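PDB 1YLL: conserved hypothetical protein from Pseudomonas aeruginosa, which is of unknown function but belongs to the HutD family of the cupin clan and may be linked to histidine utilisation. Local coordinates for residues S56-Y61 against N112-P117; Q62-V67 against A90-G95; R74-G79 against E98-L103. All blocks are in the same frame, centred on the assembly; numbering follows the deposited sequence.

How the contacts relate
From the N terminus, the turn-bearing loop 56-61 is reached first, and contact 1 closes the widest loop by bringing it against 112-117, at the end of strand 108-115. Contacts 2 and 3 are both nested inside that loop. They cross each other: strand 62-69 leads to strand 73-77, yet 62-67 pairs with 90-95 and 74-79 with 98-103, so the segments alternate along the chain. Contact 2 builds the edge of the six-stranded sheet and contact 3 the centre of the four-stranded one. Phe91 and Phe93 of contact 2 pack on Leu75, Val77 and Val99 of contact 3, joining the two sheets, while contacts 1 and 2 adjoin at Tyr61 and Gln62, consecutive in the chain.

Contact 1 of 3, residues S56-Y61 against N112-P117; sequences SGFAGY and NLIYAP
The ring of Phe58 receives the end of Ile114 over one face: CD1 of Ile114 stands above the centre of the Phe58 ring, 3.7 Å from the centroid and 8° off the normal. This is a nearly axial CH-pi contact, in which the methyl lies almost equally far from all six ring carbons. Tyr61 meets the end of that strand and the residue after it, for its ring has the backbone of Tyr115 and Ala116 at one edge, with CD2 of Tyr61 3.5 Å from C of Tyr115. One isoleucine serves both aromatics through its two branches. Its CG1 branch extends fully (chi2 180°) to carry CD1 over Phe58, whereas CG2 lies 3.6 Å from CB of Tyr61 and approaches that ring obliquely. Farther along, CE2 of Tyr61 reaches CB of Ala116 at 4.2 Å.

A type II beta turn from Phe58 to Tyr61 sets the two rings in place, closed by a bond of 3.1 Å from N of Tyr61 to O of Phe58. Gly60 sits in the turn with a positive phi of 85°, and its O lies 3.6 Å from CD of Pro117. Phe40, from a preceding loop, also packs against Phe58, Ile114 and the Tyr61 ring, and its carbonyl hydrogen-bonds the Tyr61 hydroxyl.

The contact illustrates how a loop can pack on a strand without pairing with it: between the segments the chemistry is dispersion and CH-pi packing, while backbone bonds of Phe58 and Tyr61 to Gly95 help to fix the loop and the phenol satisfies its polar atom on Phe40.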
loop_
_atom_site.group_PDB
_atom_site.type_symbol
_atom_site.label_atom_id
_atom_site.label_comp_id
_atom_site.label_asym_id
_atom_site.label_seq_id
_atom_site.Cartn_x
_atom_site.Cartn_y
_atom_site.Cartn_z
ATOM N N SER D 56 16.685 22.231 -32.078
ATOM C CA SER D 56 18.127 22.261 -31.896
ATOM C C SER D 56 18.620 20.834 -31.747
ATOM O O SER D 56 17.900 19.958 -31.252
ATOM C CB SER D 56 18.469 23.063 -30.640
ATOM O OG SER D 56 18.032 24.410 -30.772
ATOM N N GLY D 57 19.858 20.599 -32.147
ATOM C CA GLY D 57 20.399 19.256 -32.076
ATOM C C GLY D 57 20.948 18.824 -30.738
ATOM O O GLY D 57 21.372 19.627 -29.911
ATOM N N PHE D 58 20.936 17.520 -30.542
ATOM C CA PHE D 58 21.476 16.916 -29.329
ATOM C C PHE D 58 22.314 15.836 -29.935
ATOM O O PHE D 58 21.960 14.657 -29.966
ATOM C CB PHE D 58 20.354 16.346 -28.460
ATOM C CG PHE D 58 19.703 17.377 -27.559
ATOM C CD1 PHE D 58 18.628 18.144 -28.004
ATOM C CD2 PHE D 58 20.155 17.560 -26.262
ATOM C CE1 PHE D 58 18.018 19.069 -27.152
ATOM C CE2 PHE D 58 19.560 18.484 -25.388
ATOM C CZ PHE D 58 18.478 19.241 -25.842
ATOM N N ALA D 59 23.448 16.270 -30.477
ATOM C CA ALA D 59 24.378 15.377 -31.137
ATOM C C ALA D 59 24.748 14.163 -30.304
ATOM O O ALA D 59 25.157 14.297 -29.141
ATOM C CB ALA D 59 25.651 16.144 -31.493
ATOM N N GLY D 60 24.631 12.991 -30.921
ATOM C CA GLY D 60 24.993 11.753 -30.261
ATOM C C GLY D 60 23.926 11.115 -29.389
ATOM O O GLY D 60 24.084 9.969 -28.949
ATOM N N TYR D 61 22.835 11.840 -29.155
ATOM C CA TYR D 61 21.753 11.338 -28.315
ATOM C C TYR D 61 20.577 10.781 -29.081
ATOM O O TYR D 61 20.323 11.175 -30.224
ATOM C CB TYR D 61 21.185 12.456 -27.440
ATOM C CG TYR D 61 22.104 12.979 -26.377
ATOM C CD1 TYR D 61 22.888 14.112 -26.606
ATOM C CD2 TYR D 61 22.168 12.372 -25.128
ATOM C CE1 TYR D 61 23.713 14.635 -25.594
ATOM C CE2 TYR D 61 22.978 12.875 -24.106
ATOM C CZ TYR D 61 23.746 14.015 -24.335
ATOM O OH TYR D 61 24.474 14.574 -23.310
ATOM N N ASN D 112 9.703 14.876 -23.198
ATOM C CA ASN D 112 10.894 14.457 -23.931
ATOM C C ASN D 112 11.834 13.614 -23.130
ATOM O O ASN D 112 12.154 13.996 -22.025
ATOM C CB ASN D 112 11.717 15.701 -24.312
ATOM C CG ASN D 112 11.225 16.394 -25.564
ATOM O OD1 ASN D 112 11.358 15.868 -26.666
ATOM N ND2 ASN D 112 10.666 17.588 -25.399
ATOM N N LEU D 113 12.308 12.498 -23.706
ATOM C CA LEU D 113 13.361 11.705 -23.054
ATOM C C LEU D 113 14.539 11.868 -24.020
ATOM O O LEU D 113 14.357 11.691 -25.203
ATOM C CB LEU D 113 13.014 10.206 -23.057
ATOM C CG LEU D 113 13.690 9.183 -22.117
ATOM C CD1 LEU D 113 13.927 7.887 -22.826
ATOM C CD2 LEU D 113 14.928 9.703 -21.441
ATOM N N ILE D 114 15.711 12.250 -23.520
ATOM C CA ILE D 114 16.895 12.332 -24.379
ATOM C C ILE D 114 17.940 11.508 -23.638
ATOM O O ILE D 114 18.162 11.749 -22.459
ATOM C CB ILE D 114 17.357 13.792 -24.517
ATOM C CG1 ILE D 114 16.201 14.621 -25.102
ATOM C CG2 ILE D 114 18.644 13.901 -25.400
ATOM C CD1 ILE D 114 16.523 16.088 -25.278
ATOM N N TYR D 115 18.578 10.557 -24.323
ATOM C CA TYR D 115 19.578 9.757 -23.635
ATOM C C TYR D 115 20.690 9.299 -24.573
ATOM O O TYR D 115 20.522 9.261 -25.794
ATOM C CB TYR D 115 18.934 8.541 -22.963
ATOM C CG TYR D 115 18.453 7.470 -23.901
ATOM C CD1 TYR D 115 19.223 6.334 -24.175
ATOM C CD2 TYR D 115 17.220 7.584 -24.536
ATOM C CE1 TYR D 115 18.769 5.342 -25.048
ATOM C CE2 TYR D 115 16.750 6.597 -25.414
ATOM C CZ TYR D 115 17.531 5.473 -25.669
ATOM O OH TYR D 115 17.076 4.534 -26.557
ATOM N N ALA D 116 21.829 8.976 -23.965
ATOM C CA ALA D 116 23.021 8.517 -24.679
ATOM C C ALA D 116 22.911 6.982 -24.815
ATOM O O ALA D 116 23.156 6.251 -23.859
ATOM C CB ALA D 116 24.242 8.911 -23.856
ATOM N N PRO D 117 22.596 6.482 -26.019
ATOM C CA PRO D 117 22.447 5.035 -26.181
ATOM C C PRO D 117 23.687 4.177 -25.895
ATOM O O PRO D 117 23.581 2.995 -25.568
ATOM C CB PRO D 117 21.912 4.892 -27.603
ATOM C CG PRO D 117 22.454 6.082 -28.326
ATOM C CD PRO D 117 22.431 7.192 -27.304
#

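Contact 2 of 3, residues Q62-V67 against A90-G95; sequences QRIISV and AFAFSG
Arg63 and Phe93 form one hydrogen-bonded antiparallel pair and Ile65 and Phe91 the next, with four N-H to O bonds of 2.8 to 2.9 Å between strands 62-67 and 91-94, whose directions differ by 148°. Ile64 and Ala92, the non-hydrogen-bonded pair between them, bring their CA atoms to 4.2 Å.

On the face carrying Arg63 and Ile65, Phe93 packs beside both. A chi1 of 66° turns its ring across toward the neighbouring strand. Arg63 follows the ring in the same direction, with CB over the ring face, 4.0 Å from its centroid. The chain then bends at chi3, and CZ of Phe93 comes under one face of the guanidinium, 3.5 Å from NE of Arg63. Asn112 accepts a hydrogen bond from NH2 of Arg63. CG2 of Ile65 meets the Phe93 ring at its edge, 3.7 Å from CE2. On the reverse face, CG2 of Ile64 packs 4.0 Å from CB of Ala90, and Leu177 of a second subunit covers Ile64 and Ala92.

The edge pairing, its Phe91 and Phe93 face turned to the sheet of strands 73-77 and 99-103, is consistent with the beta-sandwich barrel of the cupin clan.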
loop_
_atom_site.group_PDB
_atom_site.type_symbol
_atom_site.label_atom_id
_atom_site.label_comp_id
_atom_site.label_asym_id
_atom_site.label_seq_id
_atom_site.Cartn_x
_atom_site.Cartn_y
_atom_site.Cartn_z
ATOM N N GLN D 62 19.869 9.842 -28.438
ATOM C CA GLN D 62 18.627 9.265 -28.971
ATOM C C GLN D 62 17.510 10.079 -28.298
ATOM O O GLN D 62 17.590 10.396 -27.133
ATOM C CB GLN D 62 18.475 7.806 -28.531
ATOM C CG GLN D 62 17.120 7.203 -28.869
ATOM C CD GLN D 62 16.911 7.126 -30.358
ATOM O OE1 GLN D 62 15.917 7.623 -30.905
ATOM N NE2 GLN D 62 17.841 6.482 -31.026
ATOM N N ARG D 63 16.483 10.404 -29.050
ATOM C CA ARG D 63 15.369 11.169 -28.485
ATOM C C ARG D 63 14.069 10.415 -28.668
ATOM O O ARG D 63 13.864 9.699 -29.652
ATOM C CB ARG D 63 15.246 12.535 -29.189
ATOM C CG ARG D 63 16.469 13.455 -29.046
ATOM C CD ARG D 63 16.140 14.896 -29.481
ATOM N NE ARG D 63 15.027 15.455 -28.701
ATOM C CZ ARG D 63 14.642 16.729 -28.760
ATOM N NH1 ARG D 63 15.275 17.574 -29.560
ATOM N NH2 ARG D 63 13.627 17.170 -28.008
ATOM N N ILE D 64 13.178 10.576 -27.690
ATOM C CA ILE D 64 11.826 10.022 -27.825
ATOM C C ILE D 64 10.954 11.190 -27.346
ATOM O O ILE D 64 11.093 11.656 -26.211
ATOM C CB ILE D 64 11.561 8.817 -26.936
ATOM C CG1 ILE D 64 12.617 7.728 -27.184
ATOM C CG2 ILE D 64 10.169 8.256 -27.258
ATOM C CD1 ILE D 64 12.260 6.393 -26.472
ATOM N N ILE D 65 10.044 11.649 -28.201
ATOM C CA ILE D 65 9.200 12.776 -27.831
ATOM C C ILE D 65 7.738 12.360 -27.908
ATOM O O ILE D 65 7.372 11.513 -28.717
ATOM C CB ILE D 65 9.445 13.950 -28.822
ATOM C CG1 ILE D 65 8.712 15.202 -28.364
ATOM C CG2 ILE D 65 9.020 13.537 -30.233
ATOM C CD1 ILE D 65 9.360 16.438 -28.911
ATOM N N SER D 66 6.928 12.946 -27.034
ATOM C CA SER D 66 5.494 12.688 -27.017
ATOM C C SER D 66 4.724 13.996 -26.818
ATOM O O SER D 66 5.083 14.789 -25.976
ATOM C CB SER D 66 5.081 11.768 -25.850
ATOM O OG SER D 66 5.672 10.488 -25.894
ATOM N N VAL D 67 3.684 14.230 -27.612
ATOM C CA VAL D 67 2.863 15.400 -27.364
ATOM C C VAL D 67 2.042 15.139 -26.084
ATOM O O VAL D 67 1.588 14.009 -25.863
ATOM C CB VAL D 67 1.861 15.654 -28.513
ATOM C CG1 VAL D 67 0.788 16.677 -28.056
ATOM C CG2 VAL D 67 2.615 16.169 -29.738
ATOM N N ALA D 90 4.268 8.356 -28.732
ATOM C CA ALA D 90 5.710 8.518 -28.685
ATOM C C ALA D 90 6.353 8.346 -30.054
ATOM O O ALA D 90 5.968 7.483 -30.815
ATOM C CB ALA D 90 6.304 7.518 -27.707
ATOM N N PHE D 91 7.369 9.157 -30.305
ATOM C CA PHE D 91 8.080 9.162 -31.578
ATOM C C PHE D 91 9.589 9.271 -31.297
ATOM O O PHE D 91 10.051 10.178 -30.618
ATOM C CB PHE D 91 7.583 10.360 -32.373
ATOM C CG PHE D 91 8.223 10.503 -33.729
ATOM C CD1 PHE D 91 7.790 9.740 -34.797
ATOM C CD2 PHE D 91 9.252 11.416 -33.922
ATOM C CE1 PHE D 91 8.385 9.889 -36.063
ATOM C CE2 PHE D 91 9.847 11.571 -35.170
ATOM C CZ PHE D 91 9.405 10.802 -36.238
ATOM N N ALA D 92 10.352 8.331 -31.840
ATOM C CA ALA D 92 11.797 8.320 -31.630
ATOM C C ALA D 92 12.549 8.859 -32.841
ATOM O O ALA D 92 12.162 8.583 -33.988
ATOM C CB ALA D 92 12.286 6.866 -31.353
ATOM N N PHE D 93 13.594 9.631 -32.572
ATOM C CA PHE D 93 14.444 10.171 -33.645
ATOM C C PHE D 93 15.805 10.477 -33.080
ATOM O O PHE D 93 16.005 10.571 -31.858
ATOM C CB PHE D 93 13.788 11.405 -34.306
ATOM C CG PHE D 93 13.648 12.606 -33.410
ATOM C CD1 PHE D 93 14.580 13.652 -33.433
ATOM C CD2 PHE D 93 12.558 12.699 -32.525
ATOM C CE1 PHE D 93 14.425 14.778 -32.595
ATOM C CE2 PHE D 93 12.404 13.800 -31.701
ATOM C CZ PHE D 93 13.330 14.847 -31.726
ATOM N N SER D 94 16.783 10.559 -33.974
ATOM C CA SER D 94 18.129 10.850 -33.568
ATOM C C SER D 94 18.394 12.333 -33.347
ATOM O O SER D 94 17.906 13.173 -34.106
ATOM C CB SER D 94 19.087 10.322 -34.641
ATOM O OG SER D 94 20.404 10.752 -34.381
ATOM N N GLY D 95 19.174 12.633 -32.311
ATOM C CA GLY D 95 19.573 13.993 -32.024
ATOM C C GLY D 95 20.545 14.494 -33.087
ATOM O O GLY D 95 20.877 15.687 -33.111
#

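Contact 3 of 3, residues R74-G79 against E98-L103; sequences RLRVDG and EVHCTL
Arg76, Arg74 and Thr102 bury the most surface here, and each arginine lays its guanidinium beside the residue paired with it. Arg76 leaves its strand with CG anti to the backbone N (chi1 -168°) and bends at chi3, which folds the guanidinium back over His100. CB of His100 lies over one face of the group, 3.7 Å from NH2 of Arg76, and the imidazole and guanidinium planes are only 9° apart. NH2 of Arg76 also donates to a water, 2.7 Å away.

Arg74 lies along Thr102, the threonine CB over a face of its guanidinium; NE of Arg74 forms a salt bridge with Glu81. A second water joins OG1 of Thr102, at 2.7 Å, to O of Arg74. Beneath these side chains the strands pair antiparallel. At the turn end, N of Glu98 donates to OD1 of Asp78 at 3.0 Å from above the carboxylate plane.

On the other face, CD2 of Leu75 packs 3.6 Å from CB of Cys101. The pairing thus separates two chemistries: an apolar face turned to Phe55, Phe91 and Phe93, and a hydrated one where the charge of Arg74 is probably moderated by Glu81.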
loop_
_atom_site.group_PDB
_atom_site.type_symbol
_atom_site.label_atom_id
_atom_site.label_comp_id
_atom_site.label_asym_id
_atom_site.label_seq_id
_atom_site.Cartn_x
_atom_site.Cartn_y
_atom_site.Cartn_z
ATOM N N ARG D 74 3.818 17.791 -36.468
ATOM C CA ARG D 74 4.326 16.909 -37.499
ATOM C C ARG D 74 5.819 17.199 -37.524
ATOM O O ARG D 74 6.212 18.359 -37.643
ATOM C CB ARG D 74 3.720 17.248 -38.879
ATOM C CG ARG D 74 4.406 16.477 -40.018
ATOM C CD ARG D 74 3.865 16.852 -41.406
ATOM N NE ARG D 74 4.387 18.122 -41.934
ATOM C CZ ARG D 74 3.635 19.197 -42.197
ATOM N NH1 ARG D 74 2.326 19.169 -41.977
ATOM N NH2 ARG D 74 4.191 20.300 -42.687
ATOM N N LEU D 75 6.648 16.168 -37.392
ATOM C CA LEU D 75 8.090 16.367 -37.429
ATOM C C LEU D 75 8.663 15.966 -38.779
ATOM O O LEU D 75 8.379 14.866 -39.274
ATOM C CB LEU D 75 8.791 15.529 -36.327
ATOM C CG LEU D 75 8.495 15.997 -34.899
ATOM C CD1 LEU D 75 9.191 15.071 -33.906
ATOM C CD2 LEU D 75 8.957 17.456 -34.716
ATOM N N ARG D 76 9.454 16.849 -39.381
ATOM C CA ARG D 76 10.121 16.499 -40.634
ATOM C C ARG D 76 11.543 16.143 -40.175
ATOM O O ARG D 76 12.262 16.992 -39.662
ATOM C CB ARG D 76 10.158 17.686 -41.593
ATOM C CG ARG D 76 10.585 17.294 -42.991
ATOM C CD ARG D 76 10.582 18.523 -43.882
ATOM N NE ARG D 76 11.677 19.408 -43.524
ATOM C CZ ARG D 76 11.597 20.733 -43.474
ATOM N NH1 ARG D 76 10.455 21.350 -43.761
ATOM N NH2 ARG D 76 12.666 21.437 -43.119
ATOM N N VAL D 77 11.924 14.880 -40.335
ATOM C CA VAL D 77 13.222 14.387 -39.875
ATOM C C VAL D 77 14.080 14.002 -41.091
ATOM O O VAL D 77 13.750 13.062 -41.801
ATOM C CB VAL D 77 13.024 13.143 -38.995
ATOM C CG1 VAL D 77 14.359 12.733 -38.354
ATOM C CG2 VAL D 77 11.955 13.440 -37.916
ATOM N N ASP D 78 15.165 14.724 -41.291
ATOM C CA ASP D 78 16.038 14.482 -42.434
ATOM C C ASP D 78 15.197 14.431 -43.706
ATOM O O ASP D 78 15.367 13.553 -44.579
ATOM C CB ASP D 78 16.815 13.190 -42.237
ATOM C CG ASP D 78 17.783 13.275 -41.069
ATOM O OD1 ASP D 78 18.412 14.326 -40.878
ATOM O OD2 ASP D 78 17.922 12.276 -40.341
ATOM N N GLY D 79 14.249 15.360 -43.791
ATOM C CA GLY D 79 13.395 15.444 -44.964
ATOM C C GLY D 79 12.135 14.605 -45.027
ATOM O O GLY D 79 11.286 14.830 -45.898
ATOM N N GLU D 98 18.354 16.374 -38.721
ATOM C CA GLU D 98 17.898 17.748 -38.887
ATOM C C GLU D 98 16.399 17.549 -38.714
ATOM O O GLU D 98 15.802 16.669 -39.332
ATOM C CB GLU D 98 18.184 18.291 -40.291
ATOM C CG GLU D 98 17.947 19.802 -40.417
ATOM C CD GLU D 98 17.909 20.291 -41.860
ATOM O OE1 GLU D 98 18.667 19.753 -42.694
ATOM O OE2 GLU D 98 17.129 21.228 -42.157
ATOM N N VAL D 99 15.808 18.367 -37.864
ATOM C CA VAL D 99 14.392 18.262 -37.551
ATOM C C VAL D 99 13.640 19.568 -37.541
ATOM O O VAL D 99 14.066 20.528 -36.924
ATOM C CB VAL D 99 14.221 17.601 -36.156
ATOM C CG1 VAL D 99 12.742 17.471 -35.807
ATOM C CG2 VAL D 99 14.886 16.212 -36.159
ATOM N N HIS D 100 12.509 19.578 -38.230
ATOM C CA HIS D 100 11.660 20.752 -38.236
ATOM C C HIS D 100 10.308 20.338 -37.662
ATOM O O HIS D 100 9.763 19.297 -38.024
ATOM C CB HIS D 100 11.460 21.293 -39.658
ATOM C CG HIS D 100 10.547 22.478 -39.714
ATOM N ND1 HIS D 100 9.188 22.367 -39.922
ATOM C CD2 HIS D 100 10.791 23.799 -39.522
ATOM C CE1 HIS D 100 8.636 23.566 -39.861
ATOM N NE2 HIS D 100 9.585 24.453 -39.620
ATOM N N CYS D 101 9.780 21.155 -36.748
ATOM C CA CYS D 101 8.501 20.861 -36.143
ATOM C C CYS D 101 7.437 21.794 -36.704
ATOM O O CYS D 101 7.599 23.010 -36.667
ATOM C CB CYS D 101 8.593 21.081 -34.639
ATOM S SG CYS D 101 6.993 21.018 -33.786
ATOM N N THR D 102 6.366 21.220 -37.236
ATOM C CA THR D 102 5.246 22.017 -37.722
ATOM C C THR D 102 4.092 21.776 -36.739
ATOM O O THR D 102 3.665 20.635 -36.539
ATOM C CB THR D 102 4.797 21.544 -39.119
ATOM O OG1 THR D 102 5.841 21.826 -40.062
ATOM C CG2 THR D 102 3.534 22.238 -39.544
ATOM N N LEU D 103 3.611 22.850 -36.112
ATOM C CA LEU D 103 2.479 22.746 -35.194
ATOM C C LEU D 103 1.230 22.617 -36.074
ATOM O O LEU D 103 1.054 23.395 -37.031
ATOM C CB LEU D 103 2.371 23.998 -34.335
ATOM C CG LEU D 103 3.551 24.253 -33.390
ATOM C CD1 LEU D 103 3.299 25.545 -32.576
ATOM C CD2 LEU D 103 3.753 23.043 -32.462
HETATM O O HOH W 1 7.202 19.452 -40.224
HETATM O O HOH W 2 14.752 20.494 -41.775
#